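Local structure of prolyl endopeptidase (Myxococcus xanthus, 2BKL) at residues Y68-S73 with Y84-K89; K91-Y97 with V108-N113; R62-L66 with D407-N411; P360-S366 with Y379-S383. The protein is thought to cut oligopeptides after proline, and far less readily after alanine, as a serine endopeptidase of the S9A family. One frame throughout, in Å; residues are numbered along the deposited sequence.

Contact 1. Residues Y68-S73 with Y84-K89; sequences YTDSVS and YVRTHK
Ser71 and Thr87 meet hydroxyl to hydroxyl across an antiparallel hydrogen-bonded pair: Ser71 OG lies 2.6 Å from Thr87 OG1, in a bond that either oxygen could donate. Each oxygen stands between its own backbone N and carbonyl carbon (chi1 75° in Ser71, 60° in Thr87), which brings the two together on one face of the sheet. Below them the main chains are joined from Ser71 N to Thr87 O and from Thr87 N to Ser71 O, the second at 3.1 Å. Val72 and Arg86 form the next pair and occupy the other face. There Val72 CG2 lies over the rim of one face of the guanidinium and also touches Tyr84 CD2, 3.6 Å away. That guanidinium is itself positioned by partners beyond Val72: a water in its plane accepts from Arg86 NH1 at 3.0 Å, and Glu106 makes a salt bridge with NH2 while also bonding Tyr84 OH. Further along, Ser73 N reaches Val85 O at 2.9 Å, and Ser73 OG, rather than a carbonyl, receives Val85 N at 3.0 Å. Near the other end a water links Thr69 N to His88 O. The hairpin of strands 71-78 and 81-87 opens the first propeller blade: strand 95-100 flanks it through Tyr84 and Arg86, Val72 rests on Trp403 and Ala404 of strand 400-405, and Tyr68 packs on helix 657-674.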
loop_
_atom_site.group_PDB
_atom_site.type_symbol
_atom_site.label_atom_id
_atom_site.label_comp_id
_atom_site.label_asym_id
_atom_site.label_seq_id
_atom_site.Cartn_x
_atom_site.Cartn_y
_atom_site.Cartn_z
ATOM N N TYR A 68 -19.887 -4.577 -6.663
ATOM C CA TYR A 68 -20.509 -5.459 -5.666
ATOM C C TYR A 68 -20.251 -6.873 -6.133
ATOM O O TYR A 68 -20.675 -7.255 -7.219
ATOM C CB TYR A 68 -22.000 -5.183 -5.543
ATOM C CG TYR A 68 -22.332 -3.884 -4.836
ATOM C CD1 TYR A 68 -22.226 -3.771 -3.458
ATOM C CD2 TYR A 68 -22.774 -2.757 -5.556
ATOM C CE1 TYR A 68 -22.547 -2.577 -2.804
ATOM C CE2 TYR A 68 -23.082 -1.574 -4.935
ATOM C CZ TYR A 68 -22.964 -1.451 -3.558
ATOM O OH TYR A 68 -23.263 -0.234 -2.946
ATOM N N THR A 69 -19.491 -7.634 -5.355
ATOM C CA THR A 69 -19.140 -8.995 -5.737
ATOM C C THR A 69 -19.377 -9.966 -4.593
ATOM O O THR A 69 -19.513 -9.574 -3.423
ATOM C CB THR A 69 -17.654 -9.124 -6.121
ATOM O OG1 THR A 69 -16.855 -8.985 -4.950
ATOM C CG2 THR A 69 -17.204 -8.011 -7.040
ATOM N N ASP A 70 -19.411 -11.234 -4.970
ATOM C CA ASP A 70 -19.306 -12.357 -4.058
ATOM C C ASP A 70 -17.862 -12.788 -4.122
ATOM O O ASP A 70 -17.381 -13.194 -5.179
ATOM C CB ASP A 70 -20.182 -13.519 -4.522
ATOM C CG ASP A 70 -21.623 -13.219 -4.403
ATOM O OD1 ASP A 70 -22.066 -12.872 -3.286
ATOM O OD2 ASP A 70 -22.401 -13.259 -5.388
ATOM N N SER A 71 -17.149 -12.680 -3.019
ATOM C CA SER A 71 -15.783 -13.121 -2.965
ATOM C C SER A 71 -15.520 -13.728 -1.594
ATOM O O SER A 71 -16.289 -13.542 -0.639
ATOM C CB SER A 71 -14.845 -11.956 -3.211
ATOM O OG SER A 71 -14.743 -11.097 -2.081
ATOM N N VAL A 72 -14.463 -14.514 -1.538
ATOM C CA VAL A 72 -13.975 -15.071 -0.270
ATOM C C VAL A 72 -12.452 -14.984 -0.230
ATOM O O VAL A 72 -11.797 -15.189 -1.282
ATOM C CB VAL A 72 -14.451 -16.510 -0.061
ATOM C CG1 VAL A 72 -13.864 -17.442 -1.095
ATOM C CG2 VAL A 72 -14.106 -16.994 1.358
ATOM N N SER A 73 -11.898 -14.665 0.947
ATOM C CA SER A 73 -10.440 -14.561 1.214
ATOM C C SER A 73 -9.869 -15.952 1.452
ATOM O O SER A 73 -10.594 -16.886 1.729
ATOM C CB SER A 73 -10.120 -13.687 2.477
ATOM O OG SER A 73 -10.292 -14.367 3.778
ATOM N N TYR A 84 -12.345 -16.496 7.708
ATOM C CA TYR A 84 -12.161 -15.918 6.386
ATOM C C TYR A 84 -13.169 -14.800 6.172
ATOM O O TYR A 84 -14.247 -14.791 6.787
ATOM C CB TYR A 84 -12.286 -17.015 5.284
ATOM C CG TYR A 84 -13.553 -17.815 5.461
ATOM C CD1 TYR A 84 -13.571 -18.919 6.287
ATOM C CD2 TYR A 84 -14.751 -17.409 4.880
ATOM C CE1 TYR A 84 -14.715 -19.622 6.515
ATOM C CE2 TYR A 84 -15.907 -18.119 5.104
ATOM C CZ TYR A 84 -15.885 -19.215 5.931
ATOM O OH TYR A 84 -17.012 -19.953 6.184
ATOM N N VAL A 85 -12.793 -13.847 5.344
ATOM C CA VAL A 85 -13.646 -12.729 5.009
ATOM C C VAL A 85 -14.395 -12.984 3.698
ATOM O O VAL A 85 -13.827 -13.526 2.744
ATOM C CB VAL A 85 -12.795 -11.468 4.940
ATOM C CG1 VAL A 85 -13.561 -10.311 4.376
ATOM C CG2 VAL A 85 -12.287 -11.116 6.345
ATOM N N ARG A 86 -15.664 -12.575 3.637
ATOM C CA ARG A 86 -16.436 -12.596 2.407
ATOM C C ARG A 86 -16.909 -11.206 2.057
ATOM O O ARG A 86 -17.171 -10.393 2.932
ATOM C CB ARG A 86 -17.699 -13.441 2.542
ATOM C CG ARG A 86 -17.496 -14.952 2.690
ATOM C CD ARG A 86 -18.808 -15.718 2.595
ATOM N NE ARG A 86 -18.705 -17.166 2.741
ATOM C CZ ARG A 86 -18.414 -18.012 1.765
ATOM N NH1 ARG A 86 -18.138 -17.570 0.550
ATOM N NH2 ARG A 86 -18.357 -19.315 2.021
ATOM N N THR A 87 -17.057 -10.944 0.767
ATOM C CA THR A 87 -17.925 -9.865 0.340
ATOM C C THR A 87 -19.203 -10.472 -0.222
ATOM O O THR A 87 -19.213 -11.579 -0.752
ATOM C CB THR A 87 -17.298 -8.970 -0.735
ATOM O OG1 THR A 87 -16.967 -9.740 -1.911
ATOM C CG2 THR A 87 -15.996 -8.328 -0.253
ATOM N N HIS A 88 -20.273 -9.698 -0.124
ATOM C CA HIS A 88 -21.590 -10.044 -0.680
ATOM C C HIS A 88 -22.054 -8.897 -1.585
ATOM O O HIS A 88 -21.611 -7.749 -1.450
ATOM C CB HIS A 88 -22.635 -10.266 0.435
ATOM C CG HIS A 88 -22.304 -11.367 1.397
ATOM N ND1 HIS A 88 -22.075 -12.663 0.997
ATOM C CD2 HIS A 88 -22.196 -11.367 2.745
ATOM C CE1 HIS A 88 -21.819 -13.412 2.059
ATOM N NE2 HIS A 88 -21.877 -12.647 3.133
ATOM N N LYS A 89 -22.956 -9.191 -2.510
ATOM C CA LYS A 89 -23.399 -8.193 -3.482
ATOM C C LYS A 89 -24.311 -7.151 -2.874
ATOM O O LYS A 89 -24.579 -6.139 -3.524
ATOM C CB LYS A 89 -24.095 -8.853 -4.671
ATOM C CG LYS A 89 -23.167 -9.651 -5.532
ATOM C CD LYS A 89 -23.757 -9.901 -6.897
ATOM C CE LYS A 89 -22.871 -10.803 -7.709
ATOM N NZ LYS A 89 -23.332 -10.824 -9.117
HETATM O O HOH W 1 -19.353 -6.354 -2.482
HETATM O O HOH W 2 -21.028 -13.978 -1.058
HETATM O O HOH W 3 -13.372 -11.547 0.390
HETATM O O HOH W 4 -18.733 -14.944 -0.848
#

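Contact 2. Residues K91-Y97 with V108-N113; sequences KEKAILY and VLLDPN
Leu96 faces two consecutive residues, Leu109 and Leu110, and so marks a classic beta bulge in the hairpin of strands 95-100 and 107-110. Its carbonyl oxygen is gripped twice: Leu96 O accepts from Leu109 N at 2.8 Å and from Leu110 N at 3.2 Å, the first donor lying in the carbonyl plane and the second tilted from it. Leu96 N gives its own proton to Leu110 O. Past the bulge the strands part, and the amide of Asn113 takes over the pairing. Asn113 ND2 donates to Lys93 O at 3.0 Å, an almost straight bond (170°), while Lys93 N returns a weak one to Asn113 OD1. The second proton of Asn113 ND2 goes to the syn lone pair of Asp111 OD1, 2.8 Å away, and that same oxygen accepts weakly from Asn113 N. The Asp111 carboxylate slants across Ile95 to meet this amide, its CG turned directly opposite the backbone N (chi1 -179°). A leucine in place of Asn113 would probably leave Lys93 O without this donor and the Asp111 carboxylate freer to turn. The ammonium group of Lys93 is satisfied farther off, by Asp655, Gly119 O and Ser122. Asp111 OD2 has a partner too: a single water donates to it at 2.5 Å and accepts from Lys91 NZ at 2.9 Å.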
loop_
_atom_site.group_PDB
_atom_site.type_symbol
_atom_site.label_atom_id
_atom_site.label_comp_id
_atom_site.label_asym_id
_atom_site.label_seq_id
_atom_site.Cartn_x
_atom_site.Cartn_y
_atom_site.Cartn_z
ATOM N N LYS A 91 -23.897 -5.834 0.426
ATOM C CA LYS A 91 -23.248 -5.274 1.604
ATOM C C LYS A 91 -22.164 -4.255 1.213
ATOM O O LYS A 91 -21.451 -4.409 0.214
ATOM C CB LYS A 91 -22.612 -6.384 2.455
ATOM C CG LYS A 91 -23.560 -7.481 2.932
ATOM C CD LYS A 91 -24.536 -6.989 3.973
ATOM C CE LYS A 91 -25.211 -8.187 4.674
ATOM N NZ LYS A 91 -26.366 -7.791 5.494
ATOM N N GLU A 92 -22.003 -3.254 2.063
ATOM C CA GLU A 92 -21.050 -2.162 1.816
ATOM C C GLU A 92 -19.618 -2.459 2.255
ATOM O O GLU A 92 -18.694 -1.833 1.726
ATOM C CB GLU A 92 -21.544 -0.875 2.471
ATOM C CG GLU A 92 -22.809 -0.325 1.807
ATOM C CD GLU A 92 -22.577 0.057 0.380
ATOM O OE1 GLU A 92 -21.612 0.763 0.166
ATOM O OE2 GLU A 92 -23.349 -0.343 -0.503
ATOM N N LYS A 93 -19.450 -3.387 3.200
ATOM C CA LYS A 93 -18.168 -3.800 3.749
ATOM C C LYS A 93 -18.110 -5.319 3.808
ATOM O O LYS A 93 -19.147 -5.971 3.970
ATOM C CB LYS A 93 -18.008 -3.248 5.172
ATOM C CG LYS A 93 -17.945 -1.737 5.268
ATOM C CD LYS A 93 -17.773 -1.322 6.736
ATOM C CE LYS A 93 -17.916 0.131 6.990
ATOM N NZ LYS A 93 -16.840 0.904 6.336
ATOM N N ALA A 94 -16.898 -5.860 3.728
ATOM C CA ALA A 94 -16.663 -7.279 3.918
ATOM C C ALA A 94 -16.906 -7.715 5.348
ATOM O O ALA A 94 -16.811 -6.919 6.267
ATOM C CB ALA A 94 -15.256 -7.616 3.527
ATOM N N ILE A 95 -17.195 -9.004 5.517
ATOM C CA ILE A 95 -17.594 -9.598 6.778
ATOM C C ILE A 95 -16.697 -10.786 7.109
ATOM O O ILE A 95 -16.422 -11.596 6.226
ATOM C CB ILE A 95 -19.087 -10.055 6.637
ATOM C CG1 ILE A 95 -19.990 -8.842 6.408
ATOM C CG2 ILE A 95 -19.554 -10.891 7.840
ATOM C CD1 ILE A 95 -21.431 -9.182 6.141
ATOM N N LEU A 96 -16.308 -10.925 8.373
ATOM C CA LEU A 96 -15.501 -12.045 8.859
ATOM C C LEU A 96 -16.420 -13.179 9.320
ATOM O O LEU A 96 -17.296 -12.961 10.138
ATOM C CB LEU A 96 -14.616 -11.590 10.022
ATOM C CG LEU A 96 -13.710 -12.678 10.584
ATOM C CD1 LEU A 96 -12.740 -13.206 9.569
ATOM C CD2 LEU A 96 -12.917 -12.180 11.802
ATOM N N TYR A 97 -16.250 -14.356 8.724
ATOM C CA TYR A 97 -16.960 -15.584 9.026
ATOM C C TYR A 97 -16.049 -16.617 9.652
ATOM O O TYR A 97 -14.826 -16.579 9.488
ATOM C CB TYR A 97 -17.473 -16.193 7.709
ATOM C CG TYR A 97 -18.655 -15.473 7.130
ATOM C CD1 TYR A 97 -18.493 -14.360 6.346
ATOM C CD2 TYR A 97 -19.949 -15.922 7.383
ATOM C CE1 TYR A 97 -19.590 -13.699 5.817
ATOM C CE2 TYR A 97 -21.049 -15.256 6.866
ATOM C CZ TYR A 97 -20.844 -14.153 6.079
ATOM O OH TYR A 97 -21.937 -13.487 5.568
ATOM N N VAL A 108 -21.443 -15.676 10.843
ATOM C CA VAL A 108 -20.879 -14.344 10.896
ATOM C C VAL A 108 -20.232 -14.144 12.256
ATOM O O VAL A 108 -20.835 -14.454 13.284
ATOM C CB VAL A 108 -21.979 -13.278 10.732
ATOM C CG1 VAL A 108 -21.424 -11.880 11.008
ATOM C CG2 VAL A 108 -22.589 -13.345 9.364
ATOM N N LEU A 109 -19.010 -13.629 12.262
ATOM C CA LEU A 109 -18.275 -13.346 13.505
ATOM C C LEU A 109 -18.177 -11.842 13.717
ATOM O O LEU A 109 -18.536 -11.326 14.780
ATOM C CB LEU A 109 -16.855 -13.911 13.440
ATOM C CG LEU A 109 -16.054 -13.826 14.751
ATOM C CD1 LEU A 109 -16.740 -14.500 15.926
ATOM C CD2 LEU A 109 -14.688 -14.438 14.531
ATOM N N LEU A 110 -17.713 -11.121 12.698
ATOM C CA LEU A 110 -17.599 -9.670 12.769
ATOM C C LEU A 110 -18.206 -9.079 11.506
ATOM O O LEU A 110 -17.720 -9.328 10.412
ATOM C CB LEU A 110 -16.161 -9.203 12.904
ATOM C CG LEU A 110 -15.393 -9.581 14.158
ATOM C CD1 LEU A 110 -13.919 -9.216 14.031
ATOM C CD2 LEU A 110 -16.018 -8.972 15.414
ATOM N N ASP A 111 -19.236 -8.253 11.677
ATOM C CA ASP A 111 -19.908 -7.583 10.569
ATOM C C ASP A 111 -19.841 -6.065 10.755
ATOM O O ASP A 111 -20.674 -5.468 11.456
ATOM C CB ASP A 111 -21.356 -8.047 10.486
ATOM C CG ASP A 111 -22.119 -7.400 9.338
ATOM O OD1 ASP A 111 -21.519 -6.577 8.583
ATOM O OD2 ASP A 111 -23.329 -7.666 9.138
ATOM N N PRO A 112 -18.833 -5.432 10.180
ATOM C CA PRO A 112 -18.641 -4.003 10.374
ATOM C C PRO A 112 -19.763 -3.166 9.801
ATOM O O PRO A 112 -19.857 -2.008 10.180
ATOM C CB PRO A 112 -17.314 -3.693 9.667
ATOM C CG PRO A 112 -16.904 -4.901 9.018
ATOM C CD PRO A 112 -17.752 -6.043 9.377
ATOM N N ASN A 113 -20.592 -3.711 8.912
ATOM C CA ASN A 113 -21.770 -2.978 8.456
ATOM C C ASN A 113 -22.707 -2.623 9.607
ATOM O O ASN A 113 -23.480 -1.667 9.491
ATOM C CB ASN A 113 -22.541 -3.756 7.392
ATOM C CG ASN A 113 -21.684 -4.094 6.172
ATOM O OD1 ASN A 113 -21.394 -3.221 5.362
ATOM N ND2 ASN A 113 -21.228 -5.343 6.069
HETATM O O HOH W 5 -24.951 -6.445 7.656
#

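Contact 3. Residues R62-L66 with D407-N411; sequences RFKEL and DVPMN
Arg62 grips the carbonyl of Pro409 end-on, both terminal nitrogens converging on one atom: NH1 stands 3.0 Å and NH2 2.9 Å from Pro409 O. The oxygen lies in the guanidinium plane and the nitrogens in the carbonyl plane, so the two flat groups are nearly coplanar. The arginine chain leaves the helix with CG opposite its backbone N (chi1 -177°) and then bends at chi2 (54°), which carries the guanidinium along the helix surface beside the next turn. There Arg62 NH1 also forms a salt bridge with Glu65 OE1, 3.1 Å away, though the hydrogen bond within it is weak. The contact joins helix 56-67, which leads into the first propeller blade, to the connection running from the last blade into the alpha/beta-hydrolase sheet at strand 415-423. Pro409 is the centre of an inverse gamma turn in that connection, closed by a weak bond from Met410 N to Val408 O. Glu65, extended beyond CG, lays its methylene against the proline ring, with Glu65 CG 3.3 Å from Pro409 CG. An alanine at Arg62 would remove both donors, and is likely to cost Pro409 O its grip and Glu65 its charge partner. Leu66 CD2 sits 3.7 Å above one guanidinium face, toward the rim, and also meets Val408 CG1 at 3.6 Å, the two side chains crossing at about a right angle.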
loop_
_atom_site.group_PDB
_atom_site.type_symbol
_atom_site.label_atom_id
_atom_site.label_comp_id
_atom_site.label_asym_id
_atom_site.label_seq_id
_atom_site.Cartn_x
_atom_site.Cartn_y
_atom_site.Cartn_z
ATOM N N ARG A 62 -22.765 0.598 -14.491
ATOM C CA ARG A 62 -21.783 -0.419 -14.816
ATOM C C ARG A 62 -20.898 -0.718 -13.595
ATOM O O ARG A 62 -20.606 -1.886 -13.296
ATOM C CB ARG A 62 -20.931 0.027 -16.013
ATOM C CG ARG A 62 -19.900 -0.999 -16.492
ATOM C CD ARG A 62 -20.468 -2.393 -16.804
ATOM N NE ARG A 62 -19.442 -3.270 -17.367
ATOM C CZ ARG A 62 -19.459 -4.599 -17.278
ATOM N NH1 ARG A 62 -20.452 -5.230 -16.666
ATOM N NH2 ARG A 62 -18.467 -5.301 -17.816
ATOM N N PHE A 63 -20.487 0.331 -12.891
ATOM C CA PHE A 63 -19.677 0.150 -11.682
ATOM C C PHE A 63 -20.487 -0.550 -10.585
ATOM O O PHE A 63 -19.936 -1.309 -9.799
ATOM C CB PHE A 63 -19.093 1.471 -11.182
ATOM C CG PHE A 63 -17.997 2.039 -12.051
ATOM C CD1 PHE A 63 -16.998 1.232 -12.556
ATOM C CD2 PHE A 63 -17.972 3.381 -12.350
ATOM C CE1 PHE A 63 -15.965 1.767 -13.333
ATOM C CE2 PHE A 63 -16.942 3.920 -13.145
ATOM C CZ PHE A 63 -15.959 3.100 -13.634
ATOM N N LYS A 64 -21.801 -0.347 -10.543
ATOM C CA LYS A 64 -22.622 -1.086 -9.586
ATOM C C LYS A 64 -22.618 -2.595 -9.897
ATOM O O LYS A 64 -22.507 -3.424 -8.999
ATOM C CB LYS A 64 -24.044 -0.512 -9.549
ATOM C CG LYS A 64 -24.820 -0.952 -8.337
ATOM C CD LYS A 64 -26.182 -0.277 -8.276
ATOM C CE LYS A 64 -27.081 -0.955 -7.242
ATOM N NZ LYS A 64 -27.586 -2.255 -7.754
ATOM N N GLU A 65 -22.681 -2.946 -11.177
ATOM C CA GLU A 65 -22.630 -4.325 -11.626
ATOM C C GLU A 65 -21.267 -4.964 -11.312
ATOM O O GLU A 65 -21.174 -6.163 -11.023
ATOM C CB GLU A 65 -22.949 -4.349 -13.129
ATOM C CG GLU A 65 -22.857 -5.661 -13.866
ATOM C CD GLU A 65 -23.405 -5.568 -15.296
ATOM O OE1 GLU A 65 -23.331 -4.463 -15.924
ATOM O OE2 GLU A 65 -23.905 -6.608 -15.802
ATOM N N LEU A 66 -20.210 -4.158 -11.334
ATOM C CA LEU A 66 -18.847 -4.670 -11.201
ATOM C C LEU A 66 -18.317 -4.665 -9.780
ATOM O O LEU A 66 -17.573 -5.569 -9.396
ATOM C CB LEU A 66 -17.887 -3.838 -12.060
ATOM C CG LEU A 66 -18.036 -3.993 -13.567
ATOM C CD1 LEU A 66 -17.219 -2.951 -14.275
ATOM C CD2 LEU A 66 -17.662 -5.412 -13.995
ATOM N N ASP A 407 -16.659 -14.267 -9.660
ATOM C CA ASP A 407 -17.401 -14.141 -10.897
ATOM C C ASP A 407 -17.671 -12.645 -11.126
ATOM O O ASP A 407 -18.177 -11.943 -10.238
ATOM C CB ASP A 407 -18.707 -14.932 -10.807
ATOM C CG ASP A 407 -18.487 -16.432 -10.976
ATOM O OD1 ASP A 407 -18.091 -17.101 -9.999
ATOM O OD2 ASP A 407 -18.669 -17.026 -12.064
ATOM N N VAL A 408 -17.292 -12.161 -12.298
ATOM C CA VAL A 408 -17.454 -10.760 -12.659
ATOM C C VAL A 408 -18.114 -10.722 -14.047
ATOM O O VAL A 408 -17.734 -11.492 -14.919
ATOM C CB VAL A 408 -16.061 -10.064 -12.701
ATOM C CG1 VAL A 408 -16.175 -8.627 -13.148
ATOM C CG2 VAL A 408 -15.386 -10.099 -11.342
ATOM N N PRO A 409 -19.117 -9.867 -14.255
ATOM C CA PRO A 409 -19.825 -9.823 -15.546
ATOM C C PRO A 409 -18.998 -9.102 -16.606
ATOM O O PRO A 409 -19.254 -7.936 -16.907
ATOM C CB PRO A 409 -21.114 -9.075 -15.212
ATOM C CG PRO A 409 -20.739 -8.200 -14.073
ATOM C CD PRO A 409 -19.721 -8.960 -13.273
ATOM N N MET A 410 -18.040 -9.814 -17.179
ATOM C CA MET A 410 -17.136 -9.281 -18.200
ATOM C C MET A 410 -16.670 -10.439 -19.055
ATOM O O MET A 410 -16.822 -11.591 -18.662
ATOM C CB MET A 410 -15.908 -8.664 -17.532
ATOM C CG MET A 410 -15.270 -9.643 -16.537
ATOM S SD MET A 410 -13.543 -9.518 -16.209
ATOM C CE MET A 410 -12.943 -9.024 -17.795
ATOM N N ASN A 411 -16.106 -10.140 -20.221
ATOM C CA ASN A 411 -15.555 -11.166 -21.108
ATOM C C ASN A 411 -14.071 -10.928 -21.298
ATOM O O ASN A 411 -13.685 -10.052 -22.071
ATOM C CB ASN A 411 -16.268 -11.151 -22.462
ATOM C CG ASN A 411 -15.718 -12.208 -23.430
ATOM O OD1 ASN A 411 -14.783 -12.961 -23.116
ATOM N ND2 ASN A 411 -16.309 -12.265 -24.624
#

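Contact 4. Residues P360-S366 with Y379-S383; sequences PGVGAAS and YVFTS
Pro360 comes down on the ring of Phe381, its CG 3.9 Å from the ring centroid and 19° off the normal, a CH-pi contact over one face. Phe381 can receive it because its CG is trans to the backbone N, which swings the ring toward the loop 360-363. Ala365 CB approaches the same ring at its edge, 4.3 Å from Phe381 CD1, and Gly361 O comes within 3.4 Å of Phe381 CE1. Gly363 passes close beside the ring and Thr382 O; a beta carbon there would collide with both, so the tight course of the chain depends on a glycine. Tyr379 rises beside Phe381, and its OH lies 3.6 Å from Pro360 CD, the proline thus reaching both aromatic side chains; the tyrosine ring also meets that of Tyr391 on strand 386-394, their planes about 15° apart. Beneath this layer the backbones pair. Ala364 N binds Thr382 O at 2.7 Å and Thr382 N answers to Ala364 O, while Ser366 N meets Val380 O. The return bond is made by a side chain: Val380 N points almost straight (175°) at Ser366 OG, 3.0 Å away. Ser366 O, by contrast, is buried without any partner in the model. On the other face Thr382 sends its hydroxyl to Ala462 O. Strand 364-365 is the short edge strand of this four-stranded antiparallel sheet, and its hairpin with strand 376-383 is the up-and-down pairing characteristic of a beta-propeller blade, here the seventh and last.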
loop_
_atom_site.group_PDB
_atom_site.type_symbol
_atom_site.label_atom_id
_atom_site.label_comp_id
_atom_site.label_asym_id
_atom_site.label_seq_id
_atom_site.Cartn_x
_atom_site.Cartn_y
_atom_site.Cartn_z
ATOM N N PRO A 360 -1.862 -20.690 -13.464
ATOM C CA PRO A 360 -2.875 -20.829 -14.522
ATOM C C PRO A 360 -2.606 -19.997 -15.782
ATOM O O PRO A 360 -3.166 -20.287 -16.843
ATOM C CB PRO A 360 -4.175 -20.382 -13.837
ATOM C CG PRO A 360 -3.861 -19.926 -12.526
ATOM C CD PRO A 360 -2.392 -20.063 -12.250
ATOM N N GLY A 361 -1.739 -19.002 -15.692
ATOM C CA GLY A 361 -1.535 -18.091 -16.795
ATOM C C GLY A 361 -0.595 -17.001 -16.391
ATOM O O GLY A 361 0.003 -17.053 -15.309
ATOM N N VAL A 362 -0.446 -16.029 -17.286
ATOM C CA VAL A 362 0.337 -14.839 -17.051
ATOM C C VAL A 362 -0.496 -13.891 -16.187
ATOM O O VAL A 362 -1.642 -13.556 -16.520
ATOM C CB VAL A 362 0.730 -14.168 -18.392
ATOM C CG1 VAL A 362 1.390 -12.807 -18.168
ATOM C CG2 VAL A 362 1.655 -15.106 -19.189
ATOM N N GLY A 363 0.065 -13.508 -15.055
ATOM C CA GLY A 363 -0.591 -12.596 -14.132
ATOM C C GLY A 363 0.241 -12.421 -12.881
ATOM O O GLY A 363 1.457 -12.382 -12.931
ATOM N N ALA A 364 -0.424 -12.313 -11.724
ATOM C CA ALA A 364 0.240 -12.104 -10.432
ATOM C C ALA A 364 -0.186 -13.196 -9.459
ATOM O O ALA A 364 -1.353 -13.426 -9.255
ATOM C CB ALA A 364 -0.071 -10.740 -9.828
ATOM N N ALA A 365 0.772 -13.826 -8.824
ATOM C CA ALA A 365 0.511 -14.867 -7.831
ATOM C C ALA A 365 1.092 -14.490 -6.497
ATOM O O ALA A 365 2.240 -14.029 -6.441
ATOM C CB ALA A 365 1.079 -16.180 -8.284
ATOM N N SER A 366 0.361 -14.729 -5.401
ATOM C CA SER A 366 0.904 -14.572 -4.071
ATOM C C SER A 366 1.826 -15.742 -3.735
ATOM O O SER A 366 1.794 -16.789 -4.388
ATOM C CB SER A 366 -0.213 -14.505 -3.027
ATOM O OG SER A 366 -0.789 -15.804 -2.829
ATOM N N TYR A 379 -2.817 -20.086 -2.524
ATOM C CA TYR A 379 -2.299 -18.887 -3.135
ATOM C C TYR A 379 -3.367 -18.222 -3.974
ATOM O O TYR A 379 -4.334 -18.857 -4.416
ATOM C CB TYR A 379 -1.031 -19.149 -3.963
ATOM C CG TYR A 379 -1.226 -19.806 -5.308
ATOM C CD1 TYR A 379 -1.201 -21.178 -5.444
ATOM C CD2 TYR A 379 -1.386 -19.040 -6.464
ATOM C CE1 TYR A 379 -1.352 -21.791 -6.722
ATOM C CE2 TYR A 379 -1.534 -19.629 -7.699
ATOM C CZ TYR A 379 -1.543 -21.014 -7.807
ATOM O OH TYR A 379 -1.666 -21.560 -9.072
ATOM N N VAL A 380 -3.187 -16.924 -4.153
ATOM C CA VAL A 380 -4.091 -16.099 -4.943
ATOM C C VAL A 380 -3.459 -15.786 -6.270
ATOM O O VAL A 380 -2.276 -15.459 -6.326
ATOM C CB VAL A 380 -4.356 -14.788 -4.169
ATOM C CG1 VAL A 380 -5.306 -13.869 -4.923
ATOM C CG2 VAL A 380 -4.898 -15.050 -2.764
ATOM N N PHE A 381 -4.240 -15.897 -7.340
ATOM C CA PHE A 381 -3.816 -15.513 -8.676
ATOM C C PHE A 381 -4.772 -14.505 -9.297
ATOM O O PHE A 381 -5.988 -14.659 -9.223
ATOM C CB PHE A 381 -3.712 -16.741 -9.562
ATOM C CG PHE A 381 -3.321 -16.417 -10.965
ATOM C CD1 PHE A 381 -1.981 -16.269 -11.294
ATOM C CD2 PHE A 381 -4.284 -16.255 -11.938
ATOM C CE1 PHE A 381 -1.607 -15.953 -12.561
ATOM C CE2 PHE A 381 -3.930 -15.926 -13.204
ATOM C CZ PHE A 381 -2.594 -15.783 -13.534
ATOM N N THR A 382 -4.232 -13.449 -9.883
ATOM C CA THR A 382 -5.030 -12.471 -10.628
ATOM C C THR A 382 -4.271 -12.127 -11.892
ATOM O O THR A 382 -3.097 -12.379 -12.024
ATOM C CB THR A 382 -5.295 -11.139 -9.872
ATOM O OG1 THR A 382 -4.025 -10.526 -9.508
ATOM C CG2 THR A 382 -5.978 -11.366 -8.559
ATOM N N SER A 383 -4.950 -11.464 -12.809
ATOM C CA SER A 383 -4.265 -10.774 -13.909
ATOM C C SER A 383 -5.054 -9.528 -14.206
ATOM O O SER A 383 -6.102 -9.290 -13.625
ATOM C CB SER A 383 -4.146 -11.654 -15.176
ATOM O OG SER A 383 -5.328 -11.648 -15.964
#

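In the fold
Contacts 1 and 2 lie in the same sheet, the first blade, where strands 81-87 and 95-100 are neighbours; two probable hydrogen bonds, Tyr68 with Glu92 and His88 with Tyr97, tie the contacts together. Contact 4 repeats the hairpin pairing in the last blade, its centre about 18 Å from that of contact 1. Contact 1 is largely at the surface and rich in hydroxyls, charges and water; contacts 2 and 4 are partly buried, with leucines and a bulge in one and aromatic rings in the other. Contact 3, also at the surface, is no strand pairing: an arginine holds a loop carbonyl where the chain enters and leaves the propeller.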